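Local coordinates for 3-phytase (Klebsiella pneumoniae, PDB 2WNH), which probably hydrolyses phytate (inositol hexakisphosphate) at the 3-phosphate, as a member of the histidine acid phosphatase family, at residues Arg145-Val150 against Val191-Ser196; Thr139-Ala144 against Val255-Gln260; Leu80-Ala83 against Glu89-Tyr92. The protein carries 3 engineered substitutions. All blocks are in the same frame, centred on the assembly; numbering follows the deposited sequence. Where two conformers were deposited one is given.

Contact 1 of 3, residues Arg145-Val150 against Val191-Ser196; sequences RQLAAV and VEQSKS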
loop_
_atom_site.group_PDB
_atom_site.type_symbol
_atom_site.label_atom_id
_atom_site.label_comp_id
_atom_site.label_asym_id
_atom_site.label_seq_id
_atom_site.Cartn_x
_atom_site.Cartn_y
_atom_site.Cartn_z
ATOM N N ARG B 145 -43.881 32.444 22.384
ATOM C CA ARG B 145 -42.952 33.266 21.602
ATOM C C ARG B 145 -42.715 32.635 20.228
ATOM O O ARG B 145 -42.693 33.331 19.211
ATOM C CB ARG B 145 -41.606 33.386 22.341
ATOM C CG ARG B 145 -41.596 34.327 23.547
ATOM C CD ARG B 145 -41.663 35.828 23.127
ATOM N NE ARG B 145 -40.497 36.273 22.360
ATOM C CZ ARG B 145 -40.472 36.505 21.046
ATOM N NH1 ARG B 145 -41.558 36.355 20.293
ATOM N NH2 ARG B 145 -39.338 36.898 20.479
ATOM N N GLN B 146 -42.553 31.313 20.201
ATOM C CA GLN B 146 -42.333 30.631 18.923
ATOM C C GLN B 146 -43.520 30.768 17.980
ATOM O O GLN B 146 -43.342 30.979 16.782
ATOM C CB GLN B 146 -41.977 29.165 19.112
ATOM C CG GLN B 146 -41.420 28.524 17.837
ATOM C CD GLN B 146 -40.998 27.101 18.083
ATOM O OE1 GLN B 146 -41.827 26.243 18.420
ATOM N NE2 GLN B 146 -39.689 26.835 17.940
ATOM N N LEU B 147 -44.735 30.694 18.522
ATOM C CA LEU B 147 -45.942 30.943 17.730
ATOM C C LEU B 147 -45.928 32.319 17.058
ATOM O O LEU B 147 -46.177 32.437 15.855
ATOM C CB LEU B 147 -47.181 30.778 18.621
ATOM C CG LEU B 147 -48.558 30.905 17.953
ATOM C CD1 LEU B 147 -48.731 29.892 16.819
ATOM C CD2 LEU B 147 -49.600 30.671 19.041
ATOM N N ALA B 148 -45.640 33.357 17.839
ATOM C CA ALA B 148 -45.525 34.710 17.325
ATOM C C ALA B 148 -44.465 34.847 16.244
ATOM O O ALA B 148 -44.704 35.431 15.185
ATOM C CB ALA B 148 -45.213 35.675 18.484
ATOM N N ALA B 149 -43.274 34.322 16.545
ATOM C CA ALA B 149 -42.126 34.380 15.633
ATOM C C ALA B 149 -42.383 33.728 14.276
ATOM O O ALA B 149 -42.053 34.313 13.244
ATOM C CB ALA B 149 -40.903 33.733 16.319
ATOM N N VAL B 150 -42.935 32.515 14.287
ATOM C CA VAL B 150 -43.267 31.791 13.051
ATOM C C VAL B 150 -44.351 32.547 12.278
ATOM O O VAL B 150 -44.232 32.747 11.070
ATOM C CB VAL B 150 -43.693 30.312 13.340
ATOM C CG1 VAL B 150 -44.140 29.598 12.081
ATOM C CG2 VAL B 150 -42.538 29.543 13.992
ATOM N N VAL B 191 -50.337 27.738 10.789
ATOM C CA VAL B 191 -49.424 27.527 11.901
ATOM C C VAL B 191 -50.105 26.700 12.989
ATOM O O VAL B 191 -51.180 27.060 13.481
ATOM C CB VAL B 191 -48.891 28.867 12.448
ATOM C CG1 VAL B 191 -47.767 28.630 13.433
ATOM C CG2 VAL B 191 -48.413 29.741 11.296
ATOM N N GLU B 192 -49.485 25.577 13.341
ATOM C CA GLU B 192 -50.011 24.673 14.354
ATOM C C GLU B 192 -48.992 24.433 15.468
ATOM O O GLU B 192 -47.795 24.557 15.237
ATOM C CB GLU B 192 -50.401 23.347 13.699
ATOM C CG GLU B 192 -51.407 23.524 12.574
ATOM C CD GLU B 192 -51.967 22.214 12.069
ATOM O OE1 GLU B 192 -51.199 21.233 11.966
ATOM O OE2 GLU B 192 -53.179 22.178 11.760
ATOM N N GLN B 193 -49.471 24.097 16.663
ATOM C CA GLN B 193 -48.590 23.720 17.768
ATOM C C GLN B 193 -48.983 22.367 18.346
ATOM O O GLN B 193 -50.160 22.102 18.565
ATOM C CB GLN B 193 -48.592 24.779 18.877
ATOM C CG GLN B 193 -48.019 26.114 18.485
ATOM C CD GLN B 193 -47.547 26.909 19.699
ATOM O OE1 GLN B 193 -48.262 27.029 20.707
ATOM N NE2 GLN B 193 -46.329 27.438 19.615
ATOM N N SER B 194 -47.988 21.519 18.595
ATOM C CA SER B 194 -48.211 20.213 19.211
ATOM C C SER B 194 -48.407 20.394 20.706
ATOM O O SER B 194 -48.186 21.487 21.238
ATOM C CB SER B 194 -47.030 19.280 18.947
ATOM O OG SER B 194 -45.897 19.664 19.709
ATOM N N LYS B 195 -48.790 19.323 21.394
ATOM C CA LYS B 195 -49.017 19.416 22.830
ATOM C C LYS B 195 -47.723 19.720 23.595
ATOM O O LYS B 195 -47.770 20.307 24.673
ATOM C CB LYS B 195 -49.755 18.179 23.369
ATOM C CG LYS B 195 -48.887 17.110 23.999
ATOM C CD LYS B 195 -49.732 16.176 24.856
ATOM C CE LYS B 195 -49.169 16.057 26.267
ATOM N NZ LYS B 195 -47.697 15.789 26.298
ATOM N N SER B 196 -46.578 19.340 23.024
ATOM C CA SER B 196 -45.271 19.712 23.579
ATOM C C SER B 196 -44.845 21.143 23.197
ATOM O O SER B 196 -43.851 21.661 23.712
ATOM C CB SER B 196 -44.194 18.690 23.186
ATOM O OG SER B 196 -44.016 18.628 21.778
#
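Leu147 and Val191 meet through single methyl groups, Leu147 CD1 lying 3.7 Å from Val191 CG1. The same Val191 methyl also approaches Val150 from the next turn of the helix, with 4.0 Å between Val150 CG1 and Val191 CG1, so one branch of the strand residue serves two helix residues. Further along the strand, Gln193 lays its amide beside the leucine stem, Gln193 NE2 standing 3.6 Å from Leu147 CB. No hydrogen bond joins the two segments, and their 232 Å² of buried surface comes from this packing. The motif is a helix set against a short two-stranded antiparallel hairpin, 191-193 with 199-201, in the histidine phosphatase fold. Helix 145-150 and strand 191-193 run nearly antiparallel, at 166°, and their axes come within 9.5 Å. The second shell lies on the hairpin and in the first turn of helix 143-154. Gln193 CG is turned anti to the carbonyl carbon (chi1 -65°) and the chain beyond is extended, a course that carries NE2 to the backbone oxygen of Pro143 and the hydroxyl of Thr199. Val150 and Val191 both also touch Thr199 and Ile201 of the partner strand, while Gln146 reaches Thr199 through OE1.

Contact 2 of 3, residues Thr139-Ala144 against Val255-Gln260; sequences TQTDPA and VLYTAQ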
loop_
_atom_site.group_PDB
_atom_site.type_symbol
_atom_site.label_atom_id
_atom_site.label_comp_id
_atom_site.label_asym_id
_atom_site.label_seq_id
_atom_site.Cartn_x
_atom_site.Cartn_y
_atom_site.Cartn_z
ATOM N N THR B 139 -32.146 26.386 27.098
ATOM C CA THR B 139 -32.113 26.408 25.646
ATOM C C THR B 139 -33.462 26.011 25.008
ATOM O O THR B 139 -33.560 25.849 23.784
ATOM C CB THR B 139 -30.915 25.537 25.126
ATOM O OG1 THR B 139 -31.001 24.218 25.682
ATOM C CG2 THR B 139 -29.584 26.151 25.545
ATOM N N GLN B 140 -34.501 25.866 25.832
ATOM C CA GLN B 140 -35.830 25.541 25.321
ATOM C C GLN B 140 -36.553 26.794 24.876
ATOM O O GLN B 140 -36.438 27.838 25.522
ATOM C CB GLN B 140 -36.664 24.868 26.409
ATOM C CG GLN B 140 -36.348 23.409 26.581
ATOM C CD GLN B 140 -36.840 22.871 27.898
ATOM O OE1 GLN B 140 -37.117 23.630 28.832
ATOM N NE2 GLN B 140 -36.949 21.553 27.989
ATOM N N THR B 141 -37.314 26.687 23.789
ATOM C CA THR B 141 -38.176 27.796 23.351
ATOM C C THR B 141 -39.421 27.873 24.237
ATOM O O THR B 141 -39.817 26.879 24.867
ATOM C CB THR B 141 -38.651 27.604 21.910
ATOM O OG1 THR B 141 -39.261 26.316 21.784
ATOM C CG2 THR B 141 -37.477 27.720 20.910
ATOM N N ASP B 142 -40.031 29.055 24.282
ATOM C CA ASP B 142 -41.368 29.187 24.857
ATOM C C ASP B 142 -42.382 29.115 23.726
ATOM O O ASP B 142 -42.275 29.891 22.779
ATOM C CB ASP B 142 -41.549 30.448 25.694
ATOM C CG ASP B 142 -42.845 30.405 26.493
ATOM O OD1 ASP B 142 -43.923 30.497 25.865
ATOM O OD2 ASP B 142 -42.786 30.235 27.733
ATOM N N PRO B 143 -43.345 28.179 23.813
ATOM C CA PRO B 143 -44.343 28.009 22.742
ATOM C C PRO B 143 -45.038 29.320 22.301
ATOM O O PRO B 143 -45.265 29.535 21.098
ATOM C CB PRO B 143 -45.332 26.997 23.340
ATOM C CG PRO B 143 -44.502 26.208 24.333
ATOM C CD PRO B 143 -43.541 27.210 24.908
ATOM N N ALA B 144 -45.343 30.202 23.254
ATOM C CA ALA B 144 -46.034 31.463 22.924
ATOM C C ALA B 144 -45.181 32.382 22.076
ATOM O O ALA B 144 -45.668 33.016 21.154
ATOM C CB ALA B 144 -46.441 32.187 24.196
ATOM N N VAL B 255 -35.959 30.538 11.700
ATOM C CA VAL B 255 -36.642 31.637 12.402
ATOM C C VAL B 255 -35.692 32.102 13.517
ATOM O O VAL B 255 -35.306 31.308 14.370
ATOM C CB VAL B 255 -37.997 31.163 12.998
ATOM C CG1 VAL B 255 -38.611 32.245 13.898
ATOM C CG2 VAL B 255 -38.977 30.799 11.866
ATOM N N LEU B 256 -35.340 33.387 13.505
ATOM C CA LEU B 256 -34.327 33.929 14.419
ATOM C C LEU B 256 -34.572 33.572 15.880
ATOM O O LEU B 256 -33.673 33.090 16.563
ATOM C CB LEU B 256 -34.206 35.444 14.259
ATOM C CG LEU B 256 -33.041 36.048 15.048
ATOM C CD1 LEU B 256 -31.698 35.411 14.638
ATOM C CD2 LEU B 256 -32.991 37.543 14.845
ATOM N N TYR B 257 -35.780 33.819 16.376
ATOM C CA TYR B 257 -36.092 33.459 17.759
ATOM C C TYR B 257 -35.688 32.018 18.091
ATOM O O TYR B 257 -35.008 31.749 19.122
ATOM C CB TYR B 257 -37.599 33.679 18.099
ATOM C CG TYR B 257 -37.960 33.077 19.458
ATOM C CD1 TYR B 257 -37.605 33.722 20.647
ATOM C CD2 TYR B 257 -38.615 31.856 19.556
ATOM C CE1 TYR B 257 -37.880 33.159 21.876
ATOM C CE2 TYR B 257 -38.887 31.283 20.784
ATOM C CZ TYR B 257 -38.532 31.959 21.951
ATOM O OH TYR B 257 -38.776 31.430 23.195
ATOM N N THR B 258 -36.134 31.090 17.240
ATOM C CA THR B 258 -35.929 29.662 17.475
ATOM C C THR B 258 -34.429 29.363 17.440
ATOM O O THR B 258 -33.917 28.634 18.296
ATOM C CB THR B 258 -36.657 28.825 16.422
ATOM O OG1 THR B 258 -38.074 29.057 16.524
ATOM C CG2 THR B 258 -36.376 27.327 16.588
ATOM N N ALA B 259 -33.747 29.941 16.454
ATOM C CA ALA B 259 -32.302 29.709 16.298
ATOM C C ALA B 259 -31.534 30.263 17.502
ATOM O O ALA B 259 -30.562 29.665 17.963
ATOM C CB ALA B 259 -31.805 30.333 15.013
ATOM N N GLN B 260 -31.973 31.404 18.022
ATOM C CA GLN B 260 -31.328 31.991 19.198
ATOM C C GLN B 260 -31.497 31.105 20.430
ATOM O O GLN B 260 -30.541 30.847 21.156
ATOM C CB GLN B 260 -31.871 33.404 19.449
ATOM C CG GLN B 260 -31.329 34.432 18.483
ATOM C CD GLN B 260 -31.911 35.807 18.717
ATOM O OE1 GLN B 260 -33.123 35.956 18.902
ATOM N NE2 GLN B 260 -31.063 36.825 18.666
#
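Tyr257 reaches across to Thr141 and Asp142 with the far end of its ring. At its base, CG stands anti to the backbone N (chi1 170°), which swings the ring off its helix toward the loop before helix 143-154. From CB the side chain runs outward to CE2, the first ring atom to meet the loop: Thr141 CG2 lies 3.8 Å from Tyr257 CE2, and Thr141 CB is 3.9 Å from that same Tyr257 CE2, the two side chains crossing at a slant. At the tip, Asp142 N donates to Tyr257 OH over 2.9 Å in an almost straight bond (177°), arriving at the ring's edge near its plane. The hydroxyl also packs on the backbone, with Tyr257 OH 3.7 Å from Thr141 CA. Asp142 holds the N-cap position of helix 143-154; in the conformer given, one of two modelled, its OD1 accepts from Ala144 N at 3.0 Å, so the cap may be partial. Around this pair, Arg145 makes a cation-pi contact with the Tyr257 ring, and Ala149 packs on it. Tyr257 thus lies between the start of helix 256-274 and the first turns of helix 143-154, while Ala259 faces helix 291-301.

Contact 3 of 3, residues Leu80-Ala83 against Glu89-Tyr92; sequences LLQA and ESIY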
loop_
_atom_site.group_PDB
_atom_site.type_symbol
_atom_site.label_atom_id
_atom_site.label_comp_id
_atom_site.label_asym_id
_atom_site.label_seq_id
_atom_site.Cartn_x
_atom_site.Cartn_y
_atom_site.Cartn_z
ATOM N N LEU B 80 -1.356 20.362 9.034
ATOM C CA LEU B 80 -2.074 20.412 10.297
ATOM C C LEU B 80 -1.945 19.084 11.072
ATOM O O LEU B 80 -1.735 19.063 12.299
ATOM C CB LEU B 80 -3.558 20.697 10.037
ATOM C CG LEU B 80 -4.421 20.777 11.302
ATOM C CD1 LEU B 80 -4.177 22.086 12.101
ATOM C CD2 LEU B 80 -5.879 20.649 10.926
ATOM N N LEU B 81 -2.088 17.989 10.332
ATOM C CA LEU B 81 -2.025 16.643 10.902
ATOM C C LEU B 81 -0.730 15.963 10.543
ATOM O O LEU B 81 -0.136 16.239 9.490
ATOM C CB LEU B 81 -3.161 15.764 10.355
ATOM C CG LEU B 81 -4.562 16.314 10.671
ATOM C CD1 LEU B 81 -5.649 15.528 9.909
ATOM C CD2 LEU B 81 -4.819 16.389 12.169
ATOM N N GLN B 82 -0.346 15.027 11.410
ATOM C CA GLN B 82 0.823 14.171 11.199
ATOM C C GLN B 82 0.568 13.100 10.149
ATOM O O GLN B 82 -0.566 12.687 9.906
ATOM C CB GLN B 82 1.273 13.514 12.524
ATOM C CG GLN B 82 0.262 12.561 13.187
ATOM C CD GLN B 82 -0.617 13.237 14.214
ATOM O OE1 GLN B 82 -1.448 14.083 13.881
ATOM N NE2 GLN B 82 -0.430 12.878 15.485
ATOM N N ALA B 83 1.646 12.631 9.529
ATOM C CA ALA B 83 1.580 11.418 8.743
ATOM C C ALA B 83 1.187 10.258 9.673
ATOM O O ALA B 83 1.506 10.271 10.877
ATOM C CB ALA B 83 2.965 11.159 8.107
ATOM N N GLU B 89 -3.896 14.726 20.633
ATOM C CA GLU B 89 -3.706 16.116 20.181
ATOM C C GLU B 89 -4.236 16.431 18.760
ATOM O O GLU B 89 -4.435 17.599 18.409
ATOM C CB GLU B 89 -2.219 16.465 20.321
ATOM C CG GLU B 89 -1.865 17.932 20.142
ATOM C CD GLU B 89 -0.358 18.162 20.243
ATOM O OE1 GLU B 89 0.379 17.232 20.664
ATOM O OE2 GLU B 89 0.076 19.274 19.892
ATOM N N SER B 90 -4.489 15.397 17.961
ATOM C CA SER B 90 -4.856 15.559 16.566
ATOM C C SER B 90 -6.334 15.921 16.433
ATOM O O SER B 90 -6.680 16.801 15.658
ATOM C CB SER B 90 -4.628 14.268 15.778
ATOM O OG SER B 90 -3.278 13.828 15.821
ATOM N N ILE B 91 -7.193 15.173 17.130
ATOM C CA ILE B 91 -8.650 15.275 16.921
ATOM C C ILE B 91 -9.427 14.922 18.185
ATOM O O ILE B 91 -8.990 14.078 18.992
ATOM C CB ILE B 91 -9.110 14.383 15.720
ATOM C CG1 ILE B 91 -10.579 14.671 15.281
ATOM C CG2 ILE B 91 -8.866 12.885 16.000
ATOM C CD1 ILE B 91 -10.939 13.952 14.002
ATOM N N TYR B 92 -10.564 15.598 18.356
ATOM C CA TYR B 92 -11.573 15.198 19.341
ATOM C C TYR B 92 -12.894 15.164 18.613
ATOM O O TYR B 92 -13.283 16.160 17.987
ATOM C CB TYR B 92 -11.644 16.154 20.552
ATOM C CG TYR B 92 -12.596 15.673 21.625
ATOM C CD1 TYR B 92 -12.214 14.682 22.536
ATOM C CD2 TYR B 92 -13.896 16.185 21.718
ATOM C CE1 TYR B 92 -13.109 14.220 23.519
ATOM C CE2 TYR B 92 -14.777 15.738 22.700
ATOM C CZ TYR B 92 -14.380 14.760 23.587
ATOM O OH TYR B 92 -15.296 14.318 24.539
#
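The Ser90 hydroxyl donates a hydrogen bond to the side chain of Gln82, and this is the polar part of the contact: Ser90 OG lies 2.7 Å from Gln82 OE1. The approach is well off the end of the carbonyl, since the C=O...OG angle is 102° and the donor is tilted 27° from the carbonyl plane. The amide therefore lies alongside the hydroxyl, with Gln82 CD 3.2 Å from Ser90 OG. Gln82 gets there by a folded route. Its CG sits between the backbone N and the carbonyl carbon (chi1 63°), and the chain then bends sharply at chi2, turning the amide back toward 89-92. Ser90 OG has a further partner in the backbone N of Thr87, within the turn that links the segments, so the hydroxyl accepts there while donating to the glutamine.

The second kind is van der Waals packing. Leu81 CD2 stands 4.0 Å from Ser90 O, and the same methyl, Leu81 CD2, is 4.2 Å from Ser90 CB. Leu81 packs elsewhere on Tyr75 and Arg76 of helix 58-77, on Phe113 and on Trp284 of strand 284-289.

Contacts between subunits form the third kind. Gln82 NE2 donates to the backbone oxygen of Ser7 of a second subunit, whose Pro9 packs on Ser90 and Glu89.

This contact closes the short connection between helix 58-77 and strand 91-95, a strand of the central mixed sheet. Chemically, the three touching residues are buried, and their polar groups find several partners: Gln82 OE1 accepts from the serine, the serine oxygen accepts from a backbone N-H, and one N-H of Gln82 NE2 goes to Ser7 O of the second subunit, with a weak bond from NE2 to Thr87 OG1. The internal turn and the subunit interface therefore share one chain of hydrogen bonds.

Overall arrangement
From the N terminus, contact 3 closes first: a tight loop, with five residues between its segments, joining the end of helix 58-77 to strand 91-95 of the central sheet. Contact 2 opens next at 139-144 and closes only at 255-260, spanning 110 residues. Contact 1, from 145-150 to 191-196, is nested inside that larger loop. Contacts 1 and 2 share helix 143-154 and have centres 10 Å apart, and they touch through Gln146 NE2 and Thr258 OG1. Together they tie the 191-201 hairpin and helix 256-274 to that helix. Contact 3 stands apart, its centre about 44 Å from that of contact 1, across the chain's centre.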